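Long-range contacts in cyclic di-GMP-binding protein XC_3703 (Xanthomonas campestris pv. campestris, PDB 5B7W), which binds the second messenger cyclic di-GMP and, as its effector, regulates bacterial virulence and biofilm formation: residues G44-D54 / G89-Q98; G99-V109 / A121-R129. All coordinates share one frame; numbering follows the deposited sequence.

Overall arrangement
From the N terminus, strand 3-7 belongs to domain I, and the chain then crosses into domain II, a worked example of one domain inserted into another of the same topology. There interaction 1 pairs strand 46-51 with strand 90-96, closing a loop that holds helix 54-70 and strand 78-85. The chain then returns, and segment 99-109 follows directly on 89-98. Interaction 2 sets helix 102-114 against the hairpin of strands 119-124 and 127-132, closing a shorter loop within domain I. The two loops neither nest nor cross; they follow in series, their centres about 27 Å apart on opposite sides of the chain's centre.

Interaction 1 (G44-D54 / G89-Q98); sequences GKVINQSAPSD and GARQKVTVKQ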
# COMPACT_ATOMS: atom_id res chain seq x y z
N GLY A 44 -1.30 -13.08 0.79
CA GLY A 44 -1.85 -11.86 0.24
C GLY A 44 -1.41 -10.60 0.96
O GLY A 44 -2.06 -9.56 0.83
N LYS A 45 -0.32 -10.67 1.71
CA LYS A 45 0.18 -9.54 2.49
C LYS A 45 1.67 -9.30 2.31
O LYS A 45 2.10 -8.15 2.29
CB LYS A 45 -0.12 -9.77 3.99
CG LYS A 45 -1.58 -9.99 4.31
CD LYS A 45 -1.76 -10.42 5.76
CE LYS A 45 -3.23 -10.46 6.15
NZ LYS A 45 -4.04 -9.47 5.39
N VAL A 46 2.47 -10.36 2.18
CA VAL A 46 3.92 -10.26 2.16
C VAL A 46 4.42 -10.71 0.80
O VAL A 46 4.02 -11.77 0.30
CB VAL A 46 4.56 -11.09 3.28
CG1 VAL A 46 6.08 -11.13 3.13
CG2 VAL A 46 4.17 -10.54 4.64
N ILE A 47 5.29 -9.90 0.19
CA ILE A 47 5.98 -10.25 -1.04
C ILE A 47 7.44 -10.52 -0.68
O ILE A 47 8.16 -9.61 -0.26
CB ILE A 47 5.87 -9.15 -2.10
CG1 ILE A 47 4.41 -8.91 -2.47
CG2 ILE A 47 6.68 -9.52 -3.33
CD1 ILE A 47 4.22 -7.83 -3.52
N ASN A 48 7.87 -11.77 -0.85
CA ASN A 48 9.24 -12.16 -0.56
C ASN A 48 10.07 -12.08 -1.84
O ASN A 48 9.76 -12.76 -2.82
CB ASN A 48 9.30 -13.56 0.04
CG ASN A 48 8.87 -13.59 1.49
OD1 ASN A 48 9.37 -12.82 2.32
ND2 ASN A 48 7.93 -14.47 1.82
N GLN A 49 11.10 -11.25 -1.82
CA GLN A 49 12.05 -11.15 -2.92
C GLN A 49 13.31 -11.92 -2.56
O GLN A 49 13.79 -11.85 -1.43
CB GLN A 49 12.40 -9.69 -3.22
CG GLN A 49 11.21 -8.74 -3.24
CD GLN A 49 11.58 -7.35 -3.71
OE1 GLN A 49 11.15 -6.90 -4.77
NE2 GLN A 49 12.40 -6.66 -2.92
N SER A 50 13.85 -12.66 -3.53
CA SER A 50 15.05 -13.46 -3.32
C SER A 50 15.88 -13.47 -4.59
O SER A 50 15.35 -13.69 -5.68
CB SER A 50 14.69 -14.89 -2.90
OG SER A 50 13.91 -15.53 -3.89
N ALA A 51 17.18 -13.22 -4.44
CA ALA A 51 18.09 -13.20 -5.56
C ALA A 51 19.48 -13.55 -5.05
O ALA A 51 19.70 -13.57 -3.82
CB ALA A 51 18.11 -11.82 -6.25
N PRO A 52 20.43 -13.84 -5.93
CA PRO A 52 21.80 -14.13 -5.46
C PRO A 52 22.47 -12.97 -4.75
O PRO A 52 23.26 -13.20 -3.83
CB PRO A 52 22.54 -14.50 -6.75
CG PRO A 52 21.48 -15.05 -7.64
CD PRO A 52 20.24 -14.25 -7.33
N SER A 53 22.19 -11.72 -5.13
CA SER A 53 22.92 -10.58 -4.61
C SER A 53 21.97 -9.48 -4.17
O SER A 53 20.79 -9.44 -4.55
CB SER A 53 23.91 -10.03 -5.64
OG SER A 53 23.24 -9.48 -6.76
N ASP A 54 22.51 -8.56 -3.36
CA ASP A 54 21.74 -7.41 -2.89
C ASP A 54 21.32 -6.52 -4.06
O ASP A 54 20.21 -5.97 -4.06
CB ASP A 54 22.57 -6.61 -1.89
CG ASP A 54 21.73 -5.66 -1.05
OD1 ASP A 54 21.13 -4.72 -1.63
OD2 ASP A 54 21.68 -5.84 0.18
N GLY A 89 22.09 -16.50 -0.73
CA GLY A 89 21.79 -15.33 -1.53
C GLY A 89 21.18 -14.24 -0.67
O GLY A 89 21.35 -14.22 0.54
N ALA A 90 20.48 -13.33 -1.34
CA ALA A 90 19.83 -12.19 -0.69
C ALA A 90 18.32 -12.39 -0.68
O ALA A 90 17.75 -12.91 -1.64
CB ALA A 90 20.18 -10.88 -1.41
N ARG A 91 17.69 -11.97 0.42
CA ARG A 91 16.25 -12.05 0.57
C ARG A 91 15.74 -10.79 1.24
O ARG A 91 16.42 -10.19 2.07
CB ARG A 91 15.83 -13.28 1.39
CG ARG A 91 16.22 -14.62 0.77
CD ARG A 91 15.71 -15.78 1.60
NE ARG A 91 16.07 -17.07 1.01
CZ ARG A 91 15.35 -17.71 0.10
NH1 ARG A 91 14.21 -17.18 -0.34
NH2 ARG A 91 15.76 -18.88 -0.38
N GLN A 92 14.52 -10.39 0.87
CA GLN A 92 13.92 -9.19 1.44
C GLN A 92 12.41 -9.37 1.50
O GLN A 92 11.79 -9.81 0.53
CB GLN A 92 14.27 -7.94 0.62
CG GLN A 92 13.82 -6.64 1.27
CD GLN A 92 14.09 -5.43 0.41
OE1 GLN A 92 14.18 -5.53 -0.82
NE2 GLN A 92 14.24 -4.27 1.04
N LYS A 93 11.83 -9.01 2.64
CA LYS A 93 10.39 -9.09 2.86
C LYS A 93 9.76 -7.72 2.64
O LYS A 93 10.18 -6.73 3.24
CB LYS A 93 10.10 -9.59 4.28
CG LYS A 93 8.69 -9.31 4.77
CD LYS A 93 8.49 -9.88 6.17
CE LYS A 93 7.08 -9.60 6.68
NZ LYS A 93 6.81 -10.30 7.97
N VAL A 94 8.77 -7.67 1.76
CA VAL A 94 8.04 -6.44 1.45
C VAL A 94 6.60 -6.64 1.92
O VAL A 94 5.87 -7.49 1.39
CB VAL A 94 8.09 -6.10 -0.04
CG1 VAL A 94 7.45 -4.74 -0.29
CG2 VAL A 94 9.53 -6.12 -0.54
N THR A 95 6.19 -5.86 2.92
CA THR A 95 4.84 -5.94 3.46
C THR A 95 3.93 -5.01 2.66
O THR A 95 4.18 -3.81 2.58
CB THR A 95 4.82 -5.56 4.94
OG1 THR A 95 5.57 -6.52 5.69
CG2 THR A 95 3.39 -5.52 5.46
N VAL A 96 2.88 -5.58 2.07
CA VAL A 96 1.86 -4.79 1.40
C VAL A 96 0.88 -4.30 2.45
O VAL A 96 -0.06 -5.00 2.82
CB VAL A 96 1.15 -5.60 0.30
CG1 VAL A 96 0.14 -4.73 -0.44
CG2 VAL A 96 2.17 -6.19 -0.67
N LYS A 97 1.11 -3.09 2.95
CA LYS A 97 0.31 -2.56 4.05
C LYS A 97 -1.12 -2.31 3.60
O LYS A 97 -1.36 -1.70 2.55
CB LYS A 97 0.93 -1.27 4.59
CG LYS A 97 2.31 -1.44 5.20
CD LYS A 97 2.91 -0.10 5.60
CE LYS A 97 2.94 0.87 4.44
NZ LYS A 97 3.51 2.20 4.83
N GLN A 98 -2.08 -2.79 4.39
CA GLN A 98 -3.50 -2.60 4.15
C GLN A 98 -4.20 -2.35 5.48
O GLN A 98 -3.78 -2.86 6.52
CB GLN A 98 -4.13 -3.81 3.44
CG GLN A 98 -3.40 -4.27 2.19
CD GLN A 98 -3.43 -5.77 2.00
OE1 GLN A 98 -4.41 -6.32 1.51
NE2 GLN A 98 -2.35 -6.44 2.40
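The two central strands of an RRM-like sheet meet where V46 to A51 runs antiparallel to A90 to V96, the short segments' axes approaching to 4.6 Å. Two backbone bonds join each of the pairs I47 with V94, Q49 with Q92 and A51 with A90; among them, I47 N reaches V94 O at 2.8 Å, almost straight (177° at the hydrogen). One further bond, V96 N to K45 O at 2.7 Å, extends the ladder; on the strand's other edge a classic beta bulge sets K45 and V46 both against E42.

In this fold helices cover one side of the four-stranded antiparallel sheet, and here helix 54-70 lies over Q49, A51 and Q92. The glutamines run side by side and point the same way, their amide planes 37° apart, with Q49 NE2 3.0 Å from Q92 OE1. Q49 NE2 bonds to T61 OG1 and Q92 NE2 to G81 O, so each buried amide is held from beyond the pair. On the same face I47 CD1 touches V96 CG2 at 3.9 Å, and where the strands end A90 CB packs 3.5 Å from O of S53, the N-cap residue of helix 54-70.

The other face is more open. K93 has its CG anti to the backbone N (chi1 162°) and extends across V46, its CG 3.6 Å from V46 CG1. R91 brings NH1 to 3.5 Å from S50 CB.

Interaction 2 (G99-V109 / A121-R129); sequences GIEQKQAKQLV and AQINGDKLR
I100 and D126 supply the backbone hydrogen bond of this contact: I100 N donates to D126 O at 2.7 Å, with 158° at the hydrogen. D126 sits in the type II' turn from N124 to K127, so the bond ties the tip of a beta hairpin to the chain just ahead of helix 102-114. I100 also brings its CB to 3.3 Å from D126 O, and the CA-H of D126 points back at I100 O. D126 CB and OD2 lie alongside G99 CA. Next to this link the helix start is held by its own side chains. E101 is the N-cap residue; its backbone N donates to Q104 OE1, half of a capping box, while Q104 NE2 bonds to E101 OE2 from above the carboxylate plane.

Apolar packing dominates along the helix. I123 holds its CG1 between the backbone N and the carbonyl carbon (chi1 80°), and its two branches part: CD1 lies 3.7 Å from Q102 CG, where the side chains cross at about a right angle, and CG2 lies 3.8 Å from A105 CB. L128 is likewise split, with CD2 3.6 Å from L108 CB and CD1 3.9 Å from V109 CG2. The same V109 methyl also meets A121 CB, so V109 touches both hairpin strands. L108 packs against F150 too, and L128 against V6 of strand 3-7.

The helix runs 168° from strand 121-124, with 8.9 Å between the short axes: the first helix, antiparallel to the second strand, packed over the hairpin of strands two and three in an RRM-like alpha/beta sandwich.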
# COMPACT_ATOMS: atom_id res chain seq x y z
N GLY A 99 -5.27 -1.56 5.43
CA GLY A 99 -5.99 -1.21 6.63
C GLY A 99 -5.34 -0.08 7.40
O GLY A 99 -4.12 0.11 7.32
N ILE A 100 -6.13 0.69 8.14
CA ILE A 100 -5.62 1.83 8.89
C ILE A 100 -5.56 1.44 10.36
O ILE A 100 -6.59 1.33 11.03
CB ILE A 100 -6.49 3.08 8.68
CG1 ILE A 100 -6.54 3.44 7.19
CG2 ILE A 100 -5.93 4.25 9.48
CD1 ILE A 100 -7.43 4.62 6.88
N GLU A 101 -4.34 1.22 10.85
CA GLU A 101 -4.13 0.86 12.25
C GLU A 101 -4.50 2.02 13.16
O GLU A 101 -4.65 3.17 12.73
CB GLU A 101 -2.68 0.44 12.48
CG GLU A 101 -2.17 -0.64 11.53
CD GLU A 101 -0.66 -0.62 11.37
OE1 GLU A 101 -0.17 -1.14 10.35
OE2 GLU A 101 0.03 -0.08 12.26
N GLN A 102 -4.65 1.71 14.45
CA GLN A 102 -5.01 2.73 15.43
C GLN A 102 -3.98 3.85 15.49
O GLN A 102 -4.32 5.00 15.77
CB GLN A 102 -5.19 2.09 16.81
CG GLN A 102 -6.62 2.13 17.32
CD GLN A 102 -6.83 1.25 18.54
OE1 GLN A 102 -5.95 1.12 19.38
NE2 GLN A 102 -8.00 0.63 18.62
N LYS A 103 -2.71 3.52 15.23
CA LYS A 103 -1.67 4.54 15.19
C LYS A 103 -1.94 5.56 14.09
O LYS A 103 -2.01 6.77 14.35
CB LYS A 103 -0.30 3.88 15.00
CG LYS A 103 0.84 4.84 14.74
CD LYS A 103 1.11 5.72 15.95
CE LYS A 103 2.59 5.75 16.27
NZ LYS A 103 3.43 5.79 15.04
N GLN A 104 -2.10 5.08 12.86
CA GLN A 104 -2.32 5.99 11.73
C GLN A 104 -3.71 6.62 11.78
O GLN A 104 -3.90 7.73 11.27
CB GLN A 104 -2.12 5.24 10.42
CG GLN A 104 -0.74 4.60 10.27
CD GLN A 104 -0.68 3.19 10.83
OE1 GLN A 104 -1.33 2.28 10.33
NE2 GLN A 104 0.13 3.00 11.87
N ALA A 105 -4.68 5.93 12.38
CA ALA A 105 -6.04 6.48 12.47
C ALA A 105 -6.07 7.72 13.34
O ALA A 105 -6.61 8.76 12.94
CB ALA A 105 -7.00 5.41 13.00
N LYS A 106 -5.51 7.64 14.55
CA LYS A 106 -5.42 8.81 15.41
C LYS A 106 -4.64 9.94 14.75
O LYS A 106 -4.96 11.12 14.95
CB LYS A 106 -4.77 8.44 16.74
CG LYS A 106 -5.54 7.44 17.56
CD LYS A 106 -4.61 6.77 18.54
CE LYS A 106 -5.39 6.01 19.57
NZ LYS A 106 -4.58 5.78 20.80
N GLN A 107 -3.59 9.60 14.00
CA GLN A 107 -2.96 10.61 13.17
C GLN A 107 -3.97 11.19 12.18
O GLN A 107 -4.00 12.40 11.97
CB GLN A 107 -1.75 10.04 12.44
CG GLN A 107 -0.69 9.49 13.38
CD GLN A 107 0.55 9.01 12.66
OE1 GLN A 107 0.73 9.29 11.48
NE2 GLN A 107 1.41 8.27 13.36
N LEU A 108 -4.83 10.34 11.61
CA LEU A 108 -5.78 10.86 10.64
C LEU A 108 -6.79 11.79 11.31
O LEU A 108 -7.21 12.79 10.71
CB LEU A 108 -6.49 9.75 9.88
CG LEU A 108 -5.64 9.16 8.75
CD1 LEU A 108 -6.43 8.13 7.94
CD2 LEU A 108 -5.13 10.29 7.88
N VAL A 109 -7.15 11.52 12.56
CA VAL A 109 -8.08 12.40 13.26
C VAL A 109 -7.40 13.72 13.62
O VAL A 109 -8.03 14.79 13.62
CB VAL A 109 -8.67 11.69 14.50
CG1 VAL A 109 -9.67 12.56 15.25
CG2 VAL A 109 -9.33 10.37 14.08
N ALA A 121 -14.62 12.37 13.19
CA ALA A 121 -13.99 11.13 12.74
C ALA A 121 -14.08 10.08 13.84
O ALA A 121 -13.91 10.38 15.02
CB ALA A 121 -12.53 11.37 12.36
N GLN A 122 -14.34 8.84 13.44
CA GLN A 122 -14.45 7.73 14.37
C GLN A 122 -13.80 6.50 13.76
O GLN A 122 -14.06 6.17 12.60
CB GLN A 122 -15.91 7.43 14.72
CG GLN A 122 -16.10 6.18 15.57
CD GLN A 122 -17.27 6.29 16.51
OE1 GLN A 122 -18.37 6.69 16.12
NE2 GLN A 122 -17.06 5.93 17.77
N ILE A 123 -12.95 5.83 14.53
CA ILE A 123 -12.32 4.60 14.06
C ILE A 123 -13.33 3.47 14.16
O ILE A 123 -14.10 3.37 15.13
CB ILE A 123 -11.03 4.31 14.85
CG1 ILE A 123 -11.34 3.67 16.21
CG2 ILE A 123 -10.22 5.58 15.04
CD1 ILE A 123 -10.11 3.17 16.94
N ASN A 124 -13.37 2.63 13.13
CA ASN A 124 -14.25 1.46 13.10
C ASN A 124 -13.43 0.33 12.50
O ASN A 124 -13.36 0.18 11.27
CB ASN A 124 -15.52 1.73 12.30
CG ASN A 124 -16.40 2.80 12.93
OD1 ASN A 124 -16.53 3.90 12.40
ND2 ASN A 124 -17.00 2.48 14.07
N GLY A 125 -12.81 -0.47 13.36
CA GLY A 125 -11.92 -1.51 12.87
C GLY A 125 -10.67 -0.88 12.28
O GLY A 125 -10.01 -0.05 12.91
N ASP A 126 -10.35 -1.28 11.05
CA ASP A 126 -9.20 -0.75 10.33
C ASP A 126 -9.58 0.37 9.37
O ASP A 126 -8.79 0.73 8.49
CB ASP A 126 -8.49 -1.87 9.57
CG ASP A 126 -9.41 -2.60 8.61
OD1 ASP A 126 -10.64 -2.40 8.69
OD2 ASP A 126 -8.90 -3.37 7.77
N LYS A 127 -10.78 0.94 9.52
CA LYS A 127 -11.25 2.04 8.70
C LYS A 127 -11.57 3.24 9.58
O LYS A 127 -11.75 3.11 10.79
CB LYS A 127 -12.50 1.64 7.89
CG LYS A 127 -12.31 0.42 7.01
CD LYS A 127 -13.62 0.05 6.31
CE LYS A 127 -13.42 -1.09 5.33
NZ LYS A 127 -14.64 -1.33 4.51
N LEU A 128 -11.65 4.41 8.95
CA LEU A 128 -12.00 5.65 9.62
C LEU A 128 -13.26 6.21 8.98
O LEU A 128 -13.24 6.60 7.80
CB LEU A 128 -10.85 6.66 9.55
CG LEU A 128 -11.08 7.97 10.30
CD1 LEU A 128 -11.07 7.74 11.80
CD2 LEU A 128 -10.05 9.02 9.90
N ARG A 129 -14.35 6.24 9.73
CA ARG A 129 -15.59 6.84 9.25
C ARG A 129 -15.62 8.31 9.62
O ARG A 129 -15.42 8.67 10.79
CB ARG A 129 -16.82 6.13 9.80
CG ARG A 129 -18.12 6.66 9.21
CD ARG A 129 -19.33 5.84 9.63
NE ARG A 129 -19.27 4.48 9.12
CZ ARG A 129 -19.46 4.14 7.84
NH1 ARG A 129 -19.39 2.86 7.48
NH2 ARG A 129 -19.73 5.06 6.93